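Local coordinates for protein transcriptional regulator, LacI family (Corynebacterium glutamicum, PDB 3H5T) that activates, in an inositol-dependent manner, transcription of the inositol phosphate synthase gene, binding a palindromic promoter motif, and regulates other genes probably serving cell wall and mycothiol synthesis, at residues V129-K139 with L152-E163; P167-A176 with V341-T349. One frame throughout, in Å; residues are numbered along the deposited sequence.

Contacts 1 and 2 lie side by side in the same mixed sheet of the effector-binding region, whose strands here run parallel, their centres about 13 Å apart. Strand 154-157 of contact 1 borders strand 168-171 of contact 2, and two probable backbone hydrogen bonds join them, Ile156 N to Pro167 O at 2.7 Å and Asp158 N to Ile169 O at 2.9 Å. The strand order across the pair of contacts is 132-135, 154-157, 168-171 and 344-347. Contact 1 closes over one short helix, whereas contact 2 brings together segments with 164 residues between them. Helix 321-336 packs against both, reaching Val133 and Val155 in the first and Ile169 and Leu347 in the second.

Contact 1 (V129-K139 with L152-E163); sequences VDGVVIYSVAK and LPAVIADQPARE
A parallel beta-alpha-beta unit, strand 132-135, helix 142-150 and strand 154-157, brings Val132 beside Ala154 and Ile134 beside Ile156. Five backbone bonds join the strands, from Val132 N to Pro153 O through to Ser136 N to Ala157 O; the Ile134 N to Val155 O bond is 2.7 Å long and nearly straight at 163°. On one face, Val132 CG1, placed between its backbone N and carbonyl carbon (chi1 60°), reaches Ala154 CB at 3.5 Å and also meets Leu152 CD2, whose side chain crosses it at about a right angle. Ile134 and Ile156 run alongside each other, CB of the former 4.0 Å from CG1 of the latter. Turned to the other face, Val133 CG2 lies 3.7 Å from Val155 CG1. Beyond the strands Val137 N donates, from above the carbonyl plane, to Gln159 O, the carbonyl of the cis peptide that leads into Pro160. Lys139, bent at chi2 (63°), crosses Pro160 at about a right angle, its CD against Pro160 CB, and its NZ forms a 2.7 Å salt bridge to Glu163 OE2, met from above the carboxylate plane, and a 3.2 Å bond to Ala161 O. Arg148 pairs with the other carboxylate oxygen of Glu163. Helix 142-150 covers Val132 and Ile134, helix 321-336 covers Val133 and Val155, and strand 70-75 continues the sheet beside strand 132-135.

Contact 2 (P167-A176 with V341-T349); sequences PFIAPNNRKA and VEPEVELET
Pro167 CG meets Val341 CG2 at 3.6 Å, the two side chains crossing at about a right angle where the segments come together. From there the backbones pair in parallel: Phe168 N donates to Pro343 O, Val345 N to Phe168 O at 2.9 Å, Ala170 N to Val345 O, and Leu347 N to Ala170 O. That last donor stands well above the carbonyl plane, 60° out of it. Ile169 CG2, which chi1 of -55° sets anti to the backbone N, packs 3.9 Å from Leu347 CG on the face covered by helix 321-336. Farther along, Thr349 spans from Pro171, ahead of helix 173-176, to Ala176 within it: its CG2 touches Pro171 CB at 3.6 Å, while OG1 lies 3.5 Å from Ala176 CB. A water links the segments beyond the Leu347 N to Ala170 O bond, accepting from Asn172 N at 3.0 Å and donating to Leu347 O at 2.6 Å and to Glu346 OE2. A second water donates to Glu342 O and, weakly, to Phe168 O. On its other side strand 168-171 is held by strand 154-157, and Phe168 rests on Ile156 and Ala161. Asn172 occupies the N-cap position of helix 173-176. This pairing of a strand from the first half of the chain with one from its far end, which returns to the first lobe's sheet between strands 168-171 and 316-318, is typical of the periplasmic-binding-protein fold of LacI-family regulators.

Contact 1 (V129-K139 with L152-E163)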
ATOM      1  N   VAL A 129       0.594   7.983  21.087  1.00 18.63           N
ATOM      2  CA  VAL A 129       1.597   8.294  20.082  1.00 19.58           C
ATOM      3  C   VAL A 129       1.881   9.783  19.943  1.00 21.38           C
ATOM      4  O   VAL A 129       1.035  10.615  20.268  1.00 22.73           O
ATOM      5  CB  VAL A 129       1.173   7.724  18.699  1.00 18.69           C
ATOM      6  CG1 VAL A 129       1.033   6.221  18.789  1.00 14.01           C
ATOM      7  CG2 VAL A 129      -0.144   8.348  18.247  1.00 16.64           C
ATOM      8  N   ASP A 130       3.082  10.103  19.463  1.00 23.08           N
ATOM      9  CA  ASP A 130       3.504  11.485  19.257  1.00 25.36           C
ATOM     10  C   ASP A 130       3.122  11.950  17.854  1.00 24.97           C
ATOM     11  O   ASP A 130       3.196  13.136  17.540  1.00 23.47           O
ATOM     12  CB  ASP A 130       5.027  11.621  19.417  1.00 28.96           C
ATOM     13  CG  ASP A 130       5.523  11.229  20.808  1.00 31.68           C
ATOM     14  OD1 ASP A 130       4.991  11.750  21.816  1.00 30.65           O
ATOM     15  OD2 ASP A 130       6.463  10.406  20.886  1.00 32.52           O
ATOM     16  N   GLY A 131       2.734  11.001  17.009  1.00 24.93           N
ATOM     17  CA  GLY A 131       2.357  11.328  15.648  1.00 22.57           C
ATOM     18  C   GLY A 131       1.626  10.177  14.990  1.00 22.45           C
ATOM     19  O   GLY A 131       1.671   9.048  15.474  1.00 22.54           O
ATOM     20  N   VAL A 132       0.954  10.448  13.880  1.00 21.16           N
ATOM     21  CA  VAL A 132       0.218   9.394  13.210  1.00 21.55           C
ATOM     22  C   VAL A 132       0.298   9.417  11.689  1.00 19.81           C
ATOM     23  O   VAL A 132       0.176  10.462  11.061  1.00 19.70           O
ATOM     24  CB  VAL A 132      -1.274   9.425  13.615  1.00 23.28           C
ATOM     25  CG1 VAL A 132      -1.877  10.759  13.243  1.00 25.06           C
ATOM     26  CG2 VAL A 132      -2.035   8.278  12.934  1.00 22.68           C
ATOM     27  N   VAL A 133       0.516   8.245  11.109  1.00 18.01           N
ATOM     28  CA  VAL A 133       0.562   8.100   9.661  1.00 16.98           C
ATOM     29  C   VAL A 133      -0.828   7.608   9.295  1.00 16.08           C
ATOM     30  O   VAL A 133      -1.214   6.502   9.678  1.00 16.02           O
ATOM     31  CB  VAL A 133       1.601   7.039   9.225  1.00 16.25           C
ATOM     32  CG1 VAL A 133       1.433   6.730   7.749  1.00 14.59           C
ATOM     33  CG2 VAL A 133       3.011   7.541   9.522  1.00 15.26           C
ATOM     34  N   ILE A 134      -1.599   8.432   8.595  1.00 15.22           N
ATOM     35  CA  ILE A 134      -2.936   8.018   8.223  1.00 15.71           C
ATOM     36  C   ILE A 134      -2.813   7.225   6.950  1.00 18.12           C
ATOM     37  O   ILE A 134      -2.334   7.729   5.930  1.00 21.52           O
ATOM     38  CB  ILE A 134      -3.878   9.223   8.037  1.00 15.49           C
ATOM     39  CG1 ILE A 134      -4.085   9.909   9.394  1.00 17.15           C
ATOM     40  CG2 ILE A 134      -5.211   8.760   7.485  1.00 11.58           C
ATOM     41  CD1 ILE A 134      -4.877  11.194   9.357  1.00 17.04           C
ATOM     42  N   TYR A 135      -3.239   5.970   7.016  1.00 18.31           N
ATOM     43  CA  TYR A 135      -3.133   5.098   5.864  1.00 19.31           C
ATOM     44  C   TYR A 135      -4.415   4.728   5.147  1.00 18.90           C
ATOM     45  O   TYR A 135      -5.239   3.983   5.667  1.00 20.23           O
ATOM     46  CB  TYR A 135      -2.403   3.814   6.259  1.00 18.96           C
ATOM     47  CG  TYR A 135      -2.260   2.830   5.133  1.00 18.61           C
ATOM     48  CD1 TYR A 135      -1.669   3.203   3.923  1.00 20.09           C
ATOM     49  CD2 TYR A 135      -2.707   1.517   5.270  1.00 19.69           C
ATOM     50  CE1 TYR A 135      -1.523   2.281   2.869  1.00 19.82           C
ATOM     51  CE2 TYR A 135      -2.571   0.588   4.227  1.00 20.50           C
ATOM     52  CZ  TYR A 135      -1.978   0.977   3.035  1.00 19.00           C
ATOM     53  OH  TYR A 135      -1.838   0.062   2.021  1.00 20.91           O
ATOM     54  N   SER A 136      -4.564   5.255   3.939  1.00 18.44           N
ATOM     55  CA  SER A 136      -5.702   4.942   3.089  1.00 16.88           C
ATOM     56  C   SER A 136      -7.053   5.032   3.782  1.00 16.43           C
ATOM     57  O   SER A 136      -7.771   4.047   3.908  1.00 15.82           O
ATOM     58  CB  SER A 136      -5.506   3.541   2.516  1.00 15.58           C
ATOM     59  OG  SER A 136      -6.527   3.221   1.597  1.00 21.42           O
ATOM     60  N   VAL A 137      -7.409   6.229   4.216  1.00 16.34           N
ATOM     61  CA  VAL A 137      -8.674   6.430   4.895  1.00 15.16           C
ATOM     62  C   VAL A 137      -9.614   7.230   4.000  1.00 16.92           C
ATOM     63  O   VAL A 137      -9.181   8.083   3.214  1.00 17.55           O
ATOM     64  CB  VAL A 137      -8.428   7.141   6.235  1.00 14.44           C
ATOM     65  CG1 VAL A 137      -9.731   7.598   6.848  1.00 14.54           C
ATOM     66  CG2 VAL A 137      -7.704   6.182   7.176  1.00 13.66           C
ATOM     67  N   ALA A 138     -10.902   6.946   4.103  1.00 16.16           N
ATOM     68  CA  ALA A 138     -11.886   7.637   3.278  1.00 17.56           C
ATOM     69  C   ALA A 138     -11.918   9.130   3.562  1.00 18.89           C
ATOM     70  O   ALA A 138     -11.609   9.579   4.664  1.00 19.59           O
ATOM     71  CB  ALA A 138     -13.277   7.041   3.510  1.00 17.04           C
ATOM     72  N   LYS A 139     -12.291   9.900   2.552  1.00 20.24           N
ATOM     73  CA  LYS A 139     -12.408  11.329   2.721  1.00 20.32           C
ATOM     74  C   LYS A 139     -13.651  11.450   3.591  1.00 20.91           C
ATOM     75  O   LYS A 139     -14.603  10.685   3.414  1.00 22.85           O
ATOM     76  CB  LYS A 139     -12.630  12.010   1.365  1.00 21.17           C
ATOM     77  CG  LYS A 139     -12.831  13.531   1.435  1.00 22.19           C
ATOM     78  CD  LYS A 139     -11.600  14.251   1.969  1.00 20.29           C
ATOM     79  CE  LYS A 139     -11.741  15.754   1.801  1.00 22.06           C
ATOM     80  NZ  LYS A 139     -10.524  16.518   2.204  1.00 21.30           N
ATOM     81  N   LEU A 152      -2.848  16.281  16.624  1.00 25.85           N
ATOM     82  CA  LEU A 152      -1.799  15.271  16.470  1.00 26.43           C
ATOM     83  C   LEU A 152      -1.097  15.419  15.119  1.00 26.39           C
ATOM     84  O   LEU A 152      -1.740  15.385  14.072  1.00 26.96           O
ATOM     85  CB  LEU A 152      -2.420  13.874  16.581  1.00 25.64           C
ATOM     86  CG  LEU A 152      -1.549  12.638  16.824  1.00 25.95           C
ATOM     87  CD1 LEU A 152      -0.810  12.771  18.150  1.00 21.91           C
ATOM     88  CD2 LEU A 152      -2.442  11.394  16.835  1.00 23.41           C
ATOM     89  N   PRO A 153       0.233  15.608  15.127  1.00 27.26           N
ATOM     90  CA  PRO A 153       0.953  15.752  13.856  1.00 26.74           C
ATOM     91  C   PRO A 153       0.599  14.554  12.975  1.00 26.67           C
ATOM     92  O   PRO A 153       0.705  13.406  13.409  1.00 27.52           O
ATOM     93  CB  PRO A 153       2.420  15.735  14.285  1.00 25.85           C
ATOM     94  CG  PRO A 153       2.381  16.327  15.656  1.00 26.48           C
ATOM     95  CD  PRO A 153       1.160  15.671  16.271  1.00 26.67           C
ATOM     96  N   ALA A 154       0.183  14.804  11.743  1.00 25.00           N
ATOM     97  CA  ALA A 154      -0.186  13.694  10.894  1.00 23.95           C
ATOM     98  C   ALA A 154       0.163  13.848   9.427  1.00 25.42           C
ATOM     99  O   ALA A 154       0.150  14.950   8.869  1.00 26.61           O
ATOM    100  CB  ALA A 154      -1.661  13.424  11.042  1.00 22.56           C
ATOM    101  N   VAL A 155       0.486  12.716   8.815  1.00 24.66           N
ATOM    102  CA  VAL A 155       0.807  12.653   7.401  1.00 23.68           C
ATOM    103  C   VAL A 155      -0.181  11.649   6.807  1.00 22.77           C
ATOM    104  O   VAL A 155      -0.523  10.650   7.441  1.00 21.58           O
ATOM    105  CB  VAL A 155       2.243  12.147   7.166  1.00 24.61           C
ATOM    106  CG1 VAL A 155       2.417  10.765   7.789  1.00 28.10           C
ATOM    107  CG2 VAL A 155       2.523  12.068   5.676  1.00 26.40           C
ATOM    108  N   ILE A 156      -0.645  11.917   5.595  1.00 21.78           N
ATOM    109  CA  ILE A 156      -1.598  11.031   4.945  1.00 21.26           C
ATOM    110  C   ILE A 156      -0.968  10.299   3.762  1.00 21.17           C
ATOM    111  O   ILE A 156      -0.237  10.902   2.975  1.00 19.97           O
ATOM    112  CB  ILE A 156      -2.823  11.837   4.438  1.00 21.28           C
ATOM    113  CG1 ILE A 156      -3.638  12.344   5.627  1.00 18.69           C
ATOM    114  CG2 ILE A 156      -3.681  10.980   3.515  1.00 20.62           C
ATOM    115  CD1 ILE A 156      -4.598  13.455   5.261  1.00 16.94           C
ATOM    116  N   ALA A 157      -1.262   9.004   3.641  1.00 20.26           N
ATOM    117  CA  ALA A 157      -0.757   8.197   2.531  1.00 19.84           C
ATOM    118  C   ALA A 157      -1.928   7.644   1.723  1.00 21.07           C
ATOM    119  O   ALA A 157      -2.900   7.127   2.285  1.00 22.41           O
ATOM    120  CB  ALA A 157       0.098   7.050   3.048  1.00 17.28           C
ATOM    121  N   ASP A 158      -1.825   7.757   0.402  1.00 21.73           N
ATOM    122  CA  ASP A 158      -2.857   7.276  -0.507  1.00 21.09           C
ATOM    123  C   ASP A 158      -4.135   8.115  -0.504  1.00 19.23           C
ATOM    124  O   ASP A 158      -4.593   8.557  -1.551  1.00 17.61           O
ATOM    125  CB  ASP A 158      -3.182   5.815  -0.185  1.00 24.66           C
ATOM    126  CG  ASP A 158      -2.321   4.841  -0.973  1.00 28.57           C
ATOM    127  OD1 ASP A 158      -2.268   3.649  -0.593  1.00 31.97           O
ATOM    128  OD2 ASP A 158      -1.709   5.263  -1.983  1.00 29.89           O
ATOM    129  N   GLN A 159      -4.700   8.346   0.674  1.00 18.94           N
ATOM    130  CA  GLN A 159      -5.926   9.128   0.796  1.00 20.34           C
ATOM    131  C   GLN A 159      -6.207   9.356   2.284  1.00 20.72           C
ATOM    132  O   GLN A 159      -5.763   8.582   3.123  1.00 23.04           O
ATOM    133  CB  GLN A 159      -7.076   8.349   0.154  1.00 20.27           C
ATOM    134  CG  GLN A 159      -7.267   6.975   0.766  1.00 22.68           C
ATOM    135  CD  GLN A 159      -8.255   6.122   0.011  1.00 23.57           C
ATOM    136  OE1 GLN A 159      -9.196   6.630  -0.600  1.00 24.75           O
ATOM    137  NE2 GLN A 159      -8.066   4.814   0.066  1.00 22.30           N
ATOM    138  N   PRO A 160      -6.972  10.397   2.634  1.00 20.78           N
ATOM    139  CA  PRO A 160      -7.635  11.398   1.800  1.00 21.60           C
ATOM    140  C   PRO A 160      -6.728  12.559   1.397  1.00 21.87           C
ATOM    141  O   PRO A 160      -5.889  13.012   2.173  1.00 20.54           O
ATOM    142  CB  PRO A 160      -8.771  11.868   2.692  1.00 21.64           C
ATOM    143  CG  PRO A 160      -8.061  11.947   4.019  1.00 22.22           C
ATOM    144  CD  PRO A 160      -7.267  10.644   4.059  1.00 20.44           C
ATOM    145  N   ALA A 161      -6.935  13.037   0.179  1.00 21.41           N
ATOM    146  CA  ALA A 161      -6.176  14.151  -0.357  1.00 22.71           C
ATOM    147  C   ALA A 161      -6.802  15.453   0.100  1.00 22.30           C
ATOM    148  O   ALA A 161      -7.959  15.487   0.515  1.00 21.45           O
ATOM    149  CB  ALA A 161      -6.185  14.099  -1.888  1.00 20.33           C
ATOM    150  N   ARG A 162      -6.022  16.522   0.020  1.00 23.26           N
ATOM    151  CA  ARG A 162      -6.498  17.849   0.358  1.00 22.89           C
ATOM    152  C   ARG A 162      -7.007  18.075   1.783  1.00 24.62           C
ATOM    153  O   ARG A 162      -8.050  18.695   1.980  1.00 25.79           O
ATOM    154  CB  ARG A 162      -7.575  18.258  -0.653  1.00 22.06           C
ATOM    155  CG  ARG A 162      -7.072  18.357  -2.098  1.00 23.68           C
ATOM    156  CD  ARG A 162      -8.204  18.604  -3.085  1.00 21.67           C
ATOM    157  NE  ARG A 162      -9.048  17.422  -3.226  1.00 26.14           N
ATOM    158  CZ  ARG A 162      -8.711  16.330  -3.914  1.00 27.04           C
ATOM    159  NH1 ARG A 162      -7.538  16.264  -4.546  1.00 22.07           N
ATOM    160  NH2 ARG A 162      -9.545  15.291  -3.958  1.00 25.30           N
ATOM    161  N   GLU A 163      -6.286  17.567   2.777  1.00 23.90           N
ATOM    162  CA  GLU A 163      -6.659  17.805   4.167  1.00 25.46           C
ATOM    163  C   GLU A 163      -5.703  18.898   4.606  1.00 26.31           C
ATOM    164  O   GLU A 163      -4.510  18.804   4.354  1.00 27.71           O
ATOM    165  CB  GLU A 163      -6.449  16.562   5.041  1.00 22.20           C
ATOM    166  CG  GLU A 163      -7.568  15.535   4.972  1.00 21.18           C
ATOM    167  CD  GLU A 163      -8.916  16.099   5.392  1.00 21.97           C
ATOM    168  OE1 GLU A 163      -8.971  16.800   6.422  1.00 22.42           O
ATOM    169  OE2 GLU A 163      -9.923  15.833   4.696  1.00 18.26           O
TER

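Contact 2 (P167-A176 with V341-T349)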
ATOM      1  N   PRO A 167       0.401  16.697   5.413  1.00 19.26           N
ATOM      2  CA  PRO A 167       1.185  16.314   4.234  1.00 20.44           C
ATOM      3  C   PRO A 167       0.627  15.056   3.576  1.00 20.83           C
ATOM      4  O   PRO A 167       0.204  14.129   4.262  1.00 22.45           O
ATOM      5  CB  PRO A 167       2.578  16.125   4.812  1.00 19.55           C
ATOM      6  CG  PRO A 167       2.657  17.276   5.747  1.00 17.61           C
ATOM      7  CD  PRO A 167       1.296  17.213   6.464  1.00 21.59           C
ATOM      8  N   PHE A 168       0.643  15.035   2.247  1.00 20.02           N
ATOM      9  CA  PHE A 168       0.075  13.943   1.464  1.00 21.52           C
ATOM     10  C   PHE A 168       1.081  13.261   0.523  1.00 21.59           C
ATOM     11  O   PHE A 168       1.798  13.927  -0.228  1.00 23.62           O
ATOM     12  CB  PHE A 168      -1.117  14.528   0.676  1.00 23.34           C
ATOM     13  CG  PHE A 168      -1.833  13.546  -0.227  1.00 23.69           C
ATOM     14  CD1 PHE A 168      -2.639  12.544   0.298  1.00 25.32           C
ATOM     15  CD2 PHE A 168      -1.744  13.669  -1.608  1.00 23.86           C
ATOM     16  CE1 PHE A 168      -3.345  11.681  -0.542  1.00 26.44           C
ATOM     17  CE2 PHE A 168      -2.445  12.816  -2.457  1.00 24.49           C
ATOM     18  CZ  PHE A 168      -3.248  11.821  -1.923  1.00 26.23           C
ATOM     19  N   ILE A 169       1.122  11.932   0.568  1.00 20.50           N
ATOM     20  CA  ILE A 169       2.019  11.141  -0.278  1.00 20.02           C
ATOM     21  C   ILE A 169       1.211  10.098  -1.053  1.00 20.17           C
ATOM     22  O   ILE A 169       0.574   9.234  -0.453  1.00 19.90           O
ATOM     23  CB  ILE A 169       3.060  10.368   0.555  1.00 21.28           C
ATOM     24  CG1 ILE A 169       3.827  11.329   1.459  1.00 22.04           C
ATOM     25  CG2 ILE A 169       4.012   9.604  -0.372  1.00 17.96           C
ATOM     26  CD1 ILE A 169       4.882  10.638   2.309  1.00 21.66           C
ATOM     27  N   ALA A 170       1.242  10.168  -2.378  1.00 20.23           N
ATOM     28  CA  ALA A 170       0.508   9.210  -3.195  1.00 22.16           C
ATOM     29  C   ALA A 170       0.780   9.370  -4.682  1.00 23.89           C
ATOM     30  O   ALA A 170       1.273  10.407  -5.137  1.00 26.55           O
ATOM     31  CB  ALA A 170      -0.990   9.347  -2.939  1.00 23.64           C
ATOM     32  N   PRO A 171       0.491   8.324  -5.462  1.00 23.68           N
ATOM     33  CA  PRO A 171       0.712   8.409  -6.907  1.00 24.33           C
ATOM     34  C   PRO A 171      -0.564   9.016  -7.489  1.00 25.75           C
ATOM     35  O   PRO A 171      -1.568   9.106  -6.787  1.00 26.19           O
ATOM     36  CB  PRO A 171       0.875   6.952  -7.300  1.00 25.17           C
ATOM     37  CG  PRO A 171      -0.112   6.274  -6.381  1.00 20.91           C
ATOM     38  CD  PRO A 171       0.205   6.935  -5.060  1.00 21.45           C
ATOM     39  N   ASN A 172      -0.530   9.453  -8.744  1.00 26.17           N
ATOM     40  CA  ASN A 172      -1.731   9.998  -9.366  1.00 26.71           C
ATOM     41  C   ASN A 172      -2.452   8.759  -9.881  1.00 27.20           C
ATOM     42  O   ASN A 172      -2.038   8.147 -10.865  1.00 25.74           O
ATOM     43  CB  ASN A 172      -1.371  10.943 -10.519  1.00 28.54           C
ATOM     44  CG  ASN A 172      -2.604  11.500 -11.238  1.00 29.65           C
ATOM     45  OD1 ASN A 172      -2.518  12.500 -11.952  1.00 29.61           O
ATOM     46  ND2 ASN A 172      -3.747  10.847 -11.059  1.00 30.26           N
ATOM     47  N   ASN A 173      -3.527   8.381  -9.206  1.00 27.20           N
ATOM     48  CA  ASN A 173      -4.246   7.187  -9.591  1.00 29.79           C
ATOM     49  C   ASN A 173      -5.006   7.260 -10.902  1.00 31.80           C
ATOM     50  O   ASN A 173      -5.043   6.285 -11.655  1.00 31.84           O
ATOM     51  CB  ASN A 173      -5.158   6.763  -8.449  1.00 29.33           C
ATOM     52  CG  ASN A 173      -4.373   6.259  -7.266  1.00 29.42           C
ATOM     53  OD1 ASN A 173      -3.692   5.242  -7.359  1.00 28.00           O
ATOM     54  ND2 ASN A 173      -4.442   6.979  -6.151  1.00 31.21           N
ATOM     55  N   ARG A 174      -5.606   8.405 -11.193  1.00 33.09           N
ATOM     56  CA  ARG A 174      -6.335   8.528 -12.436  1.00 34.40           C
ATOM     57  C   ARG A 174      -5.348   8.274 -13.561  1.00 33.57           C
ATOM     58  O   ARG A 174      -5.683   7.637 -14.552  1.00 35.27           O
ATOM     59  CB  ARG A 174      -6.956   9.923 -12.568  1.00 37.18           C
ATOM     60  CG  ARG A 174      -8.397   9.892 -13.059  1.00 41.96           C
ATOM     61  CD  ARG A 174      -9.082  11.251 -12.964  1.00 46.22           C
ATOM     62  NE  ARG A 174      -8.649  12.184 -14.002  1.00 51.41           N
ATOM     63  CZ  ARG A 174      -9.166  13.399 -14.175  1.00 52.95           C
ATOM     64  NH1 ARG A 174     -10.134  13.829 -13.377  1.00 53.74           N
ATOM     65  NH2 ARG A 174      -8.726  14.184 -15.152  1.00 53.23           N
ATOM     66  N   LYS A 175      -4.118   8.744 -13.392  1.00 32.86           N
ATOM     67  CA  LYS A 175      -3.094   8.562 -14.416  1.00 33.93           C
ATOM     68  C   LYS A 175      -2.358   7.221 -14.367  1.00 32.83           C
ATOM     69  O   LYS A 175      -2.072   6.634 -15.410  1.00 34.16           O
ATOM     70  CB  LYS A 175      -2.070   9.699 -14.353  1.00 34.41           C
ATOM     71  CG  LYS A 175      -2.596  11.042 -14.832  1.00 37.39           C
ATOM     72  CD  LYS A 175      -1.516  12.115 -14.729  1.00 39.82           C
ATOM     73  CE  LYS A 175      -2.033  13.469 -15.187  1.00 41.49           C
ATOM     74  NZ  LYS A 175      -1.044  14.562 -14.937  1.00 41.76           N
ATOM     75  N   ALA A 176      -2.056   6.735 -13.168  1.00 30.20           N
ATOM     76  CA  ALA A 176      -1.337   5.476 -13.019  1.00 28.72           C
ATOM     77  C   ALA A 176      -2.071   4.271 -13.597  1.00 27.75           C
ATOM     78  O   ALA A 176      -1.441   3.303 -14.011  1.00 28.10           O
ATOM     79  CB  ALA A 176      -1.022   5.228 -11.551  1.00 29.09           C
ATOM     80  N   VAL A 341       8.570  19.922   5.524  1.00 18.29           N
ATOM     81  CA  VAL A 341       8.139  18.798   4.707  1.00 18.01           C
ATOM     82  C   VAL A 341       7.293  19.365   3.568  1.00 18.11           C
ATOM     83  O   VAL A 341       6.665  20.414   3.706  1.00 17.96           O
ATOM     84  CB  VAL A 341       7.278  17.757   5.515  1.00 17.14           C
ATOM     85  CG1 VAL A 341       8.098  17.148   6.638  1.00 14.83           C
ATOM     86  CG2 VAL A 341       6.016  18.419   6.070  1.00 15.16           C
ATOM     87  N   GLU A 342       7.286  18.685   2.434  1.00 18.32           N
ATOM     88  CA  GLU A 342       6.498  19.149   1.310  1.00 18.88           C
ATOM     89  C   GLU A 342       5.033  18.807   1.592  1.00 19.95           C
ATOM     90  O   GLU A 342       4.721  17.728   2.088  1.00 19.48           O
ATOM     91  CB  GLU A 342       7.010  18.494   0.024  1.00 18.02           C
ATOM     92  CG  GLU A 342       8.417  18.976  -0.354  1.00 19.78           C
ATOM     93  CD  GLU A 342       8.977  18.335  -1.615  1.00 20.91           C
ATOM     94  OE1 GLU A 342       9.799  17.400  -1.494  1.00 22.05           O
ATOM     95  OE2 GLU A 342       8.590  18.765  -2.725  1.00 21.04           O
ATOM     96  N   PRO A 343       4.114  19.742   1.309  1.00 21.47           N
ATOM     97  CA  PRO A 343       2.702  19.443   1.573  1.00 21.37           C
ATOM     98  C   PRO A 343       2.167  18.298   0.722  1.00 21.57           C
ATOM     99  O   PRO A 343       1.338  17.518   1.178  1.00 22.59           O
ATOM    100  CB  PRO A 343       2.001  20.770   1.277  1.00 22.26           C
ATOM    101  CG  PRO A 343       3.080  21.800   1.528  1.00 22.97           C
ATOM    102  CD  PRO A 343       4.293  21.147   0.909  1.00 20.46           C
ATOM    103  N   GLU A 344       2.637  18.195  -0.515  1.00 22.99           N
ATOM    104  CA  GLU A 344       2.185  17.126  -1.401  1.00 24.13           C
ATOM    105  C   GLU A 344       3.331  16.540  -2.219  1.00 23.79           C
ATOM    106  O   GLU A 344       4.181  17.269  -2.737  1.00 22.82           O
ATOM    107  CB  GLU A 344       1.084  17.635  -2.348  1.00 25.99           C
ATOM    108  CG  GLU A 344      -0.128  18.229  -1.628  1.00 29.77           C
ATOM    109  CD  GLU A 344      -1.226  18.683  -2.576  1.00 30.39           C
ATOM    110  OE1 GLU A 344      -0.900  19.275  -3.624  1.00 30.86           O
ATOM    111  OE2 GLU A 344      -2.419  18.464  -2.262  1.00 32.65           O
ATOM    112  N   VAL A 345       3.350  15.214  -2.309  1.00 23.38           N
ATOM    113  CA  VAL A 345       4.364  14.493  -3.068  1.00 23.21           C
ATOM    114  C   VAL A 345       3.663  13.454  -3.933  1.00 24.82           C
ATOM    115  O   VAL A 345       2.806  12.710  -3.448  1.00 24.27           O
ATOM    116  CB  VAL A 345       5.355  13.748  -2.150  1.00 23.29           C
ATOM    117  CG1 VAL A 345       6.350  12.982  -2.991  1.00 22.19           C
ATOM    118  CG2 VAL A 345       6.074  14.728  -1.240  1.00 24.22           C
ATOM    119  N   GLU A 346       4.023  13.405  -5.212  1.00 25.52           N
ATOM    120  CA  GLU A 346       3.430  12.450  -6.134  1.00 27.74           C
ATOM    121  C   GLU A 346       4.389  11.301  -6.380  1.00 29.02           C
ATOM    122  O   GLU A 346       5.485  11.509  -6.887  1.00 31.06           O
ATOM    123  CB  GLU A 346       3.116  13.117  -7.472  1.00 27.48           C
ATOM    124  CG  GLU A 346       2.392  12.200  -8.462  1.00 30.26           C
ATOM    125  CD  GLU A 346       2.226  12.834  -9.833  1.00 31.89           C
ATOM    126  OE1 GLU A 346       1.941  14.053  -9.896  1.00 31.38           O
ATOM    127  OE2 GLU A 346       2.372  12.111 -10.843  1.00 31.99           O
ATOM    128  N   LEU A 347       3.988  10.090  -6.014  1.00 29.68           N
ATOM    129  CA  LEU A 347       4.842   8.937  -6.245  1.00 31.46           C
ATOM    130  C   LEU A 347       4.651   8.464  -7.675  1.00 32.46           C
ATOM    131  O   LEU A 347       3.530   8.436  -8.189  1.00 33.35           O
ATOM    132  CB  LEU A 347       4.507   7.799  -5.280  1.00 32.77           C
ATOM    133  CG  LEU A 347       4.913   7.975  -3.814  1.00 35.14           C
ATOM    134  CD1 LEU A 347       4.746   6.647  -3.104  1.00 36.38           C
ATOM    135  CD2 LEU A 347       6.366   8.422  -3.712  1.00 36.90           C
ATOM    136  N   GLU A 348       5.748   8.103  -8.326  1.00 33.08           N
ATOM    137  CA  GLU A 348       5.670   7.627  -9.694  1.00 34.37           C
ATOM    138  C   GLU A 348       5.416   6.132  -9.704  1.00 32.80           C
ATOM    139  O   GLU A 348       5.843   5.415  -8.801  1.00 31.77           O
ATOM    140  CB  GLU A 348       6.963   7.940 -10.455  1.00 39.55           C
ATOM    141  CG  GLU A 348       7.176   7.059 -11.688  1.00 47.16           C
ATOM    142  CD  GLU A 348       8.165   7.641 -12.686  1.00 51.29           C
ATOM    143  OE1 GLU A 348       7.809   8.642 -13.349  1.00 53.56           O
ATOM    144  OE2 GLU A 348       9.291   7.100 -12.809  1.00 52.99           O
ATOM    145  N   THR A 349       4.694   5.679 -10.723  1.00 31.50           N
ATOM    146  CA  THR A 349       4.394   4.266 -10.897  1.00 30.46           C
ATOM    147  C   THR A 349       4.961   3.882 -12.256  1.00 30.80           C
ATOM    148  O   THR A 349       5.369   4.743 -13.027  1.00 31.42           O
ATOM    149  CB  THR A 349       2.873   3.999 -10.921  1.00 31.29           C
ATOM    150  OG1 THR A 349       2.311   4.539 -12.126  1.00 30.14           O
ATOM    151  CG2 THR A 349       2.196   4.641  -9.711  1.00 30.63           C
TER
HETATM  152  O   HOH W   1       4.144  15.262   1.698  1.00 30.97           O
HETATM  153  O   HOH W   2       2.024   9.128 -10.255  1.00 33.07           O